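Local coordinates for protein concanavalin B (Canavalia ensiformis, PDB 6CAF) that may act as a carbohydrate-binding protein, a chitinase-like seed protein built on the fold of family 18 glycosyl hydrolases, at residues A[55-60]-A[150-155]; A[186-191]-A[234-239]. All blocks are in the same frame, centred on the assembly; numbering follows the deposited sequence.

In the fold
Both contacts belong to the TIM barrel of family 18 and come in series along the chain, contact 1 closing before contact 2 opens. Contact 1 lies near the centre of the chain, where strands 55-64 and 150-154, separated in the sheet by strand 103-109, meet through side chains in the barrel interior. Contact 2 is centred about 17 Å from the centre of contact 1 and ties the loop after strand 183-186 to the outer helix 227-239. They meet where strand 150-154 runs beside that loop: Ala187 N lies 3.0 Å from Phe153 O, probably hydrogen-bonded. The pair thus illustrates how a barrel joins an aromatic interior to its surrounding helices.

Contact 1: residues A[55-60]-A[150-155]; sequences IVFISF and GIHFDI
The ring of Phe57 stacks face to face on the imidazole of His152 inside the barrel, with centroids 3.8 Å apart and planes within 9° of parallel. Its CE1 sits over the middle of the imidazole, 3.5 Å from His152 CG, while the opposite face of the phenyl is covered near its rim by CG2 of Ile55. His152 reaches this position with CG anti to the backbone N (chi1 179°), and its two ring nitrogens are held by Ser185 OG and Tyr35 OH. Replacing this histidine by alanine would probably leave Phe57 without its stacking partner and the hydroxyls of Ser185 and Tyr35 without the ring nitrogens they bind. Further along, Ser59 OG bonds back to Phe57 O at 2.8 Å, arriving from above the carbonyl plane. A cis peptide then precedes Phe60, a non-proline kink known from family 18 chitinases, and Ser59 CB lies over the centre of the phenyl face. The ring of Phe60 presents CE1 at its edge to Asp154 OD2, 3.3 Å away, and the carboxylate is turned 61° from the ring plane. Asp154 OD1 turns instead to Gln156, which stands where the family motif DxxDxDxE carries its catalytic glutamate. Stacking and two hydrogen bonds together probably fix the imidazole's tilt and rotation, while a ring edge likely to be slightly positive meets the carboxylate oxygen.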
loop_
_atom_site.group_PDB
_atom_site.type_symbol
_atom_site.label_atom_id
_atom_site.label_comp_id
_atom_site.label_asym_id
_atom_site.label_seq_id
_atom_site.Cartn_x
_atom_site.Cartn_y
_atom_site.Cartn_z
ATOM N N ILE A 55 -4.018 3.600 7.631
ATOM C CA ILE A 55 -4.093 3.637 6.180
ATOM C C ILE A 55 -4.840 2.384 5.714
ATOM O O ILE A 55 -4.522 1.286 6.156
ATOM C CB ILE A 55 -2.684 3.661 5.556
ATOM C CG1 ILE A 55 -1.938 4.941 5.930
ATOM C CG2 ILE A 55 -2.769 3.442 4.063
ATOM C CD1 ILE A 55 -0.463 4.903 5.602
ATOM N N VAL A 56 -5.777 2.582 4.793
ATOM C CA VAL A 56 -6.410 1.474 4.095
ATOM C C VAL A 56 -6.167 1.672 2.604
ATOM O O VAL A 56 -6.464 2.736 2.043
ATOM C CB VAL A 56 -7.920 1.401 4.393
ATOM C CG1 VAL A 56 -8.582 0.300 3.600
ATOM C CG2 VAL A 56 -8.143 1.199 5.868
ATOM N N PHE A 57 -5.642 0.634 1.969
ATOM C CA PHE A 57 -5.449 0.608 0.523
ATOM C C PHE A 57 -6.648 -0.081 -0.127
ATOM O O PHE A 57 -6.848 -1.291 0.069
ATOM C CB PHE A 57 -4.217 -0.211 0.127
ATOM C CG PHE A 57 -2.923 0.220 0.740
ATOM C CD1 PHE A 57 -2.390 1.472 0.507
ATOM C CD2 PHE A 57 -2.197 -0.671 1.501
ATOM C CE1 PHE A 57 -1.163 1.808 1.027
ATOM C CE2 PHE A 57 -0.961 -0.336 1.994
ATOM C CZ PHE A 57 -0.444 0.916 1.785
ATOM N N ILE A 58 -7.457 0.655 -0.893
ATOM C CA ILE A 58 -8.520 0.046 -1.690
ATOM C C ILE A 58 -7.865 -0.613 -2.898
ATOM O O ILE A 58 -7.198 0.067 -3.704
ATOM C CB ILE A 58 -9.578 1.070 -2.125
ATOM C CG1 ILE A 58 -10.279 1.646 -0.883
ATOM C CG2 ILE A 58 -10.554 0.440 -3.074
ATOM C CD1 ILE A 58 -11.289 2.716 -1.171
ATOM N N SER A 59 -8.029 -1.933 -2.985
ATOM C CA SER A 59 -7.161 -2.769 -3.800
ATOM C C SER A 59 -7.965 -3.661 -4.736
ATOM O O SER A 59 -8.727 -4.491 -4.244
ATOM C CB SER A 59 -6.328 -3.627 -2.854
ATOM O OG SER A 59 -5.588 -2.798 -1.946
ATOM N N PHE A 60 -7.854 -3.545 -6.054
ATOM C CA PHE A 60 -6.892 -2.777 -6.818
ATOM C C PHE A 60 -7.532 -2.228 -8.085
ATOM O O PHE A 60 -8.420 -2.858 -8.650
ATOM C CB PHE A 60 -5.745 -3.670 -7.312
ATOM C CG PHE A 60 -4.889 -4.248 -6.211
ATOM C CD1 PHE A 60 -3.837 -3.528 -5.686
ATOM C CD2 PHE A 60 -5.156 -5.492 -5.694
ATOM C CE1 PHE A 60 -3.051 -4.041 -4.691
ATOM C CE2 PHE A 60 -4.362 -6.024 -4.702
ATOM C CZ PHE A 60 -3.322 -5.290 -4.192
ATOM N N GLY A 150 -4.413 9.232 -1.121
ATOM C CA GLY A 150 -3.215 8.907 -1.844
ATOM C C GLY A 150 -3.404 7.845 -2.898
ATOM O O GLY A 150 -4.459 7.233 -3.007
ATOM N N ILE A 151 -2.327 7.639 -3.660
ATOM C CA ILE A 151 -2.241 6.612 -4.683
ATOM C C ILE A 151 -1.054 5.738 -4.309
ATOM O O ILE A 151 0.061 6.241 -4.067
ATOM C CB ILE A 151 -2.016 7.199 -6.098
ATOM C CG1 ILE A 151 -3.140 8.161 -6.478
ATOM C CG2 ILE A 151 -1.842 6.089 -7.116
ATOM C CD1 ILE A 151 -4.525 7.582 -6.608
ATOM N N HIS A 152 -1.311 4.416 -4.275
ATOM C CA HIS A 152 -0.330 3.421 -3.881
ATOM C C HIS A 152 0.056 2.560 -5.082
ATOM O O HIS A 152 -0.788 1.962 -5.740
ATOM C CB HIS A 152 -0.932 2.572 -2.786
ATOM C CG HIS A 152 -0.071 1.483 -2.280
ATOM N ND1 HIS A 152 1.161 1.709 -1.728
ATOM C CD2 HIS A 152 -0.321 0.167 -2.127
ATOM C CE1 HIS A 152 1.643 0.570 -1.270
ATOM N NE2 HIS A 152 0.751 -0.373 -1.489
ATOM N N PHE A 153 1.359 2.538 -5.374
ATOM C CA PHE A 153 1.900 1.837 -6.533
ATOM C C PHE A 153 2.291 0.411 -6.130
ATOM O O PHE A 153 3.441 0.148 -5.758
ATOM C CB PHE A 153 3.138 2.566 -7.058
ATOM C CG PHE A 153 2.892 3.808 -7.866
ATOM C CD1 PHE A 153 2.128 4.848 -7.391
ATOM C CD2 PHE A 153 3.530 3.947 -9.091
ATOM C CE1 PHE A 153 1.981 5.992 -8.141
ATOM C CE2 PHE A 153 3.425 5.104 -9.809
ATOM C CZ PHE A 153 2.633 6.117 -9.350
ATOM N N ASP A 154 1.360 -0.531 -6.240
ATOM C CA ASP A 154 1.652 -1.926 -5.890
ATOM C C ASP A 154 2.012 -2.673 -7.178
ATOM O O ASP A 154 1.281 -3.560 -7.664
ATOM C CB ASP A 154 0.491 -2.576 -5.133
ATOM C CG ASP A 154 0.882 -3.813 -4.387
ATOM O OD1 ASP A 154 1.982 -4.354 -4.602
ATOM O OD2 ASP A 154 0.037 -4.298 -3.596
ATOM N N ILE A 155 3.128 -2.269 -7.753
ATOM C CA ILE A 155 3.477 -2.687 -9.091
ATOM C C ILE A 155 4.311 -3.954 -9.002
ATOM O O ILE A 155 5.540 -3.919 -8.959
ATOM C CB ILE A 155 4.183 -1.556 -9.854
ATOM C CG1 ILE A 155 3.365 -0.239 -9.801
ATOM C CG2 ILE A 155 4.504 -1.965 -11.280
ATOM C CD1 ILE A 155 1.933 -0.374 -10.223
#

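Contact 2: residues A[186-191]-A[234-239]; sequences AAPGCL and LSWTKS
Pro188 lays its CB and CG against the six-membered part of the Trp236 indole, CG coming within 3.5 Å of Trp236 CH2. The approach is oblique to the indole, and the two side chains run past each other in opposite directions. With CG anti to its carbonyl carbon (chi1 -79°), Trp236 carries its indole off the helix toward the loop 186-191. There two successive backbone carbonyls approach the indole, the second of them near its plane. Gly189 O comes to 3.1 Å from Trp236 CZ2, a close carbon-to-oxygen approach, and the next carbonyl takes the polar end of the ring system. Trp236 NE1 donates to Cys190 O at 2.9 Å, with a nearly straight N-H...O angle of 163°. The acceptor lies almost in the indole plane, whereas seen from the carbonyl the donor stands well above its plane, 59° out of it. A single bond therefore satisfies the indole N-H in a buried setting, while Pro188 packs at the far end of the indole. The CB of Cys190 points away from the helix and its sulfur forms the disulfide with Cys219, so the carbonyl that accepts from the indole belongs to a covalently anchored residue. Val211 of strand 208-212 touches both Trp236 and Cys190, so the contact sits against the barrel wall. Just past the loop segment, Ser192 OG is hydrogen-bonded to Ser239 OG, a second polar link to the helix. The contact joins a loop leaving the carboxyl end of a barrel strand to an outer helix largely through one tryptophan: apolar packing on the benzo portion and a directional N-H bond to a carbonyl together probably limit how far the indole can slide or turn.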
loop_
_atom_site.group_PDB
_atom_site.type_symbol
_atom_site.label_atom_id
_atom_site.label_comp_id
_atom_site.label_asym_id
_atom_site.label_seq_id
_atom_site.Cartn_x
_atom_site.Cartn_y
_atom_site.Cartn_z
ATOM N N ALA A 186 4.523 3.349 -2.561
ATOM C CA ALA A 186 4.902 2.203 -3.377
ATOM C C ALA A 186 5.044 0.965 -2.528
ATOM O O ALA A 186 5.337 1.062 -1.333
ATOM C CB ALA A 186 6.196 2.459 -4.084
ATOM N N ALA A 187 4.900 -0.189 -3.173
ATOM C CA ALA A 187 5.135 -1.493 -2.514
ATOM C C ALA A 187 6.088 -2.336 -3.359
ATOM O O ALA A 187 5.665 -3.266 -4.052
ATOM C CB ALA A 187 3.840 -2.238 -2.269
ATOM N N PRO A 188 7.380 -2.021 -3.318
ATOM C CA PRO A 188 8.362 -2.872 -4.003
ATOM C C PRO A 188 8.550 -4.211 -3.305
ATOM O O PRO A 188 8.221 -4.363 -2.129
ATOM C CB PRO A 188 9.636 -2.034 -3.931
ATOM C CG PRO A 188 9.495 -1.322 -2.623
ATOM C CD PRO A 188 8.029 -0.957 -2.538
ATOM N N GLY A 189 9.164 -5.136 -4.023
ATOM C CA GLY A 189 9.651 -6.356 -3.395
ATOM C C GLY A 189 10.837 -6.081 -2.488
ATOM O O GLY A 189 11.387 -5.008 -2.494
ATOM N N CYS A 190 11.230 -7.062 -1.699
ATOM C CA CYS A 190 12.248 -6.807 -0.705
ATOM C C CYS A 190 13.673 -6.850 -1.169
ATOM O O CYS A 190 14.536 -6.388 -0.424
ATOM C CB CYS A 190 12.070 -7.644 0.554
ATOM S SG CYS A 190 11.982 -9.409 0.368
ATOM N N LEU A 191 13.957 -7.304 -2.374
ATOM C CA LEU A 191 15.344 -7.221 -2.846
ATOM C C LEU A 191 15.532 -5.965 -3.666
ATOM O O LEU A 191 14.911 -5.800 -4.704
ATOM C CB LEU A 191 15.727 -8.407 -3.703
ATOM C CG LEU A 191 17.232 -8.434 -4.084
ATOM C CD1 LEU A 191 18.168 -8.251 -2.882
ATOM C CD2 LEU A 191 17.515 -9.734 -4.770
ATOM N N LEU A 234 18.253 -2.674 5.960
ATOM C CA LEU A 234 19.411 -1.823 5.804
ATOM C C LEU A 234 19.580 -1.358 4.358
ATOM O O LEU A 234 19.795 -0.171 4.094
ATOM C CB LEU A 234 20.666 -2.555 6.293
ATOM C CG LEU A 234 21.974 -1.791 6.184
ATOM C CD1 LEU A 234 21.938 -0.491 6.977
ATOM C CD2 LEU A 234 23.162 -2.643 6.605
ATOM N N SER A 235 19.519 -2.296 3.426
ATOM C CA SER A 235 19.655 -1.939 2.017
ATOM C C SER A 235 18.637 -0.888 1.604
ATOM O O SER A 235 18.962 0.064 0.874
ATOM C CB SER A 235 19.526 -3.183 1.171
ATOM O OG SER A 235 20.518 -4.140 1.473
ATOM N N TRP A 236 17.394 -1.051 2.040
ATOM C CA TRP A 236 16.330 -0.108 1.710
ATOM C C TRP A 236 16.575 1.259 2.358
ATOM O O TRP A 236 16.245 2.289 1.746
ATOM C CB TRP A 236 14.947 -0.686 2.070
ATOM C CG TRP A 236 14.522 -1.639 1.018
ATOM C CD1 TRP A 236 14.639 -2.986 1.030
ATOM C CD2 TRP A 236 13.997 -1.294 -0.268
ATOM N NE1 TRP A 236 14.197 -3.508 -0.151
ATOM C CE2 TRP A 236 13.803 -2.488 -0.973
ATOM C CE3 TRP A 236 13.667 -0.092 -0.881
ATOM C CZ2 TRP A 236 13.296 -2.521 -2.260
ATOM C CZ3 TRP A 236 13.183 -0.123 -2.164
ATOM C CH2 TRP A 236 13.001 -1.320 -2.840
ATOM N N THR A 237 17.139 1.301 3.566
ATOM C CA THR A 237 17.421 2.604 4.146
ATOM C C THR A 237 18.414 3.374 3.297
ATOM O O THR A 237 18.391 4.592 3.271
ATOM C CB THR A 237 17.939 2.547 5.587
ATOM O OG1 THR A 237 19.218 1.917 5.660
ATOM C CG2 THR A 237 16.934 1.877 6.512
ATOM N N LYS A 238 19.298 2.660 2.609
ATOM C CA LYS A 238 20.258 3.353 1.729
ATOM C C LYS A 238 19.668 3.711 0.372
ATOM O O LYS A 238 20.079 4.703 -0.244
ATOM C CB LYS A 238 21.474 2.502 1.492
ATOM C CG LYS A 238 22.148 2.074 2.753
ATOM C CD LYS A 238 22.346 3.225 3.699
ATOM C CE LYS A 238 23.211 2.762 4.847
ATOM N NZ LYS A 238 23.423 3.833 5.858
ATOM N N SER A 239 18.862 3.049 -0.093
ATOM C CA SER A 239 18.193 3.079 -1.446
ATOM C C SER A 239 17.094 4.244 -1.392
ATOM O O SER A 239 16.810 4.856 -2.423
ATOM C CB SER A 239 17.544 1.713 -1.772
ATOM O OG SER A 239 18.365 0.856 -2.565
#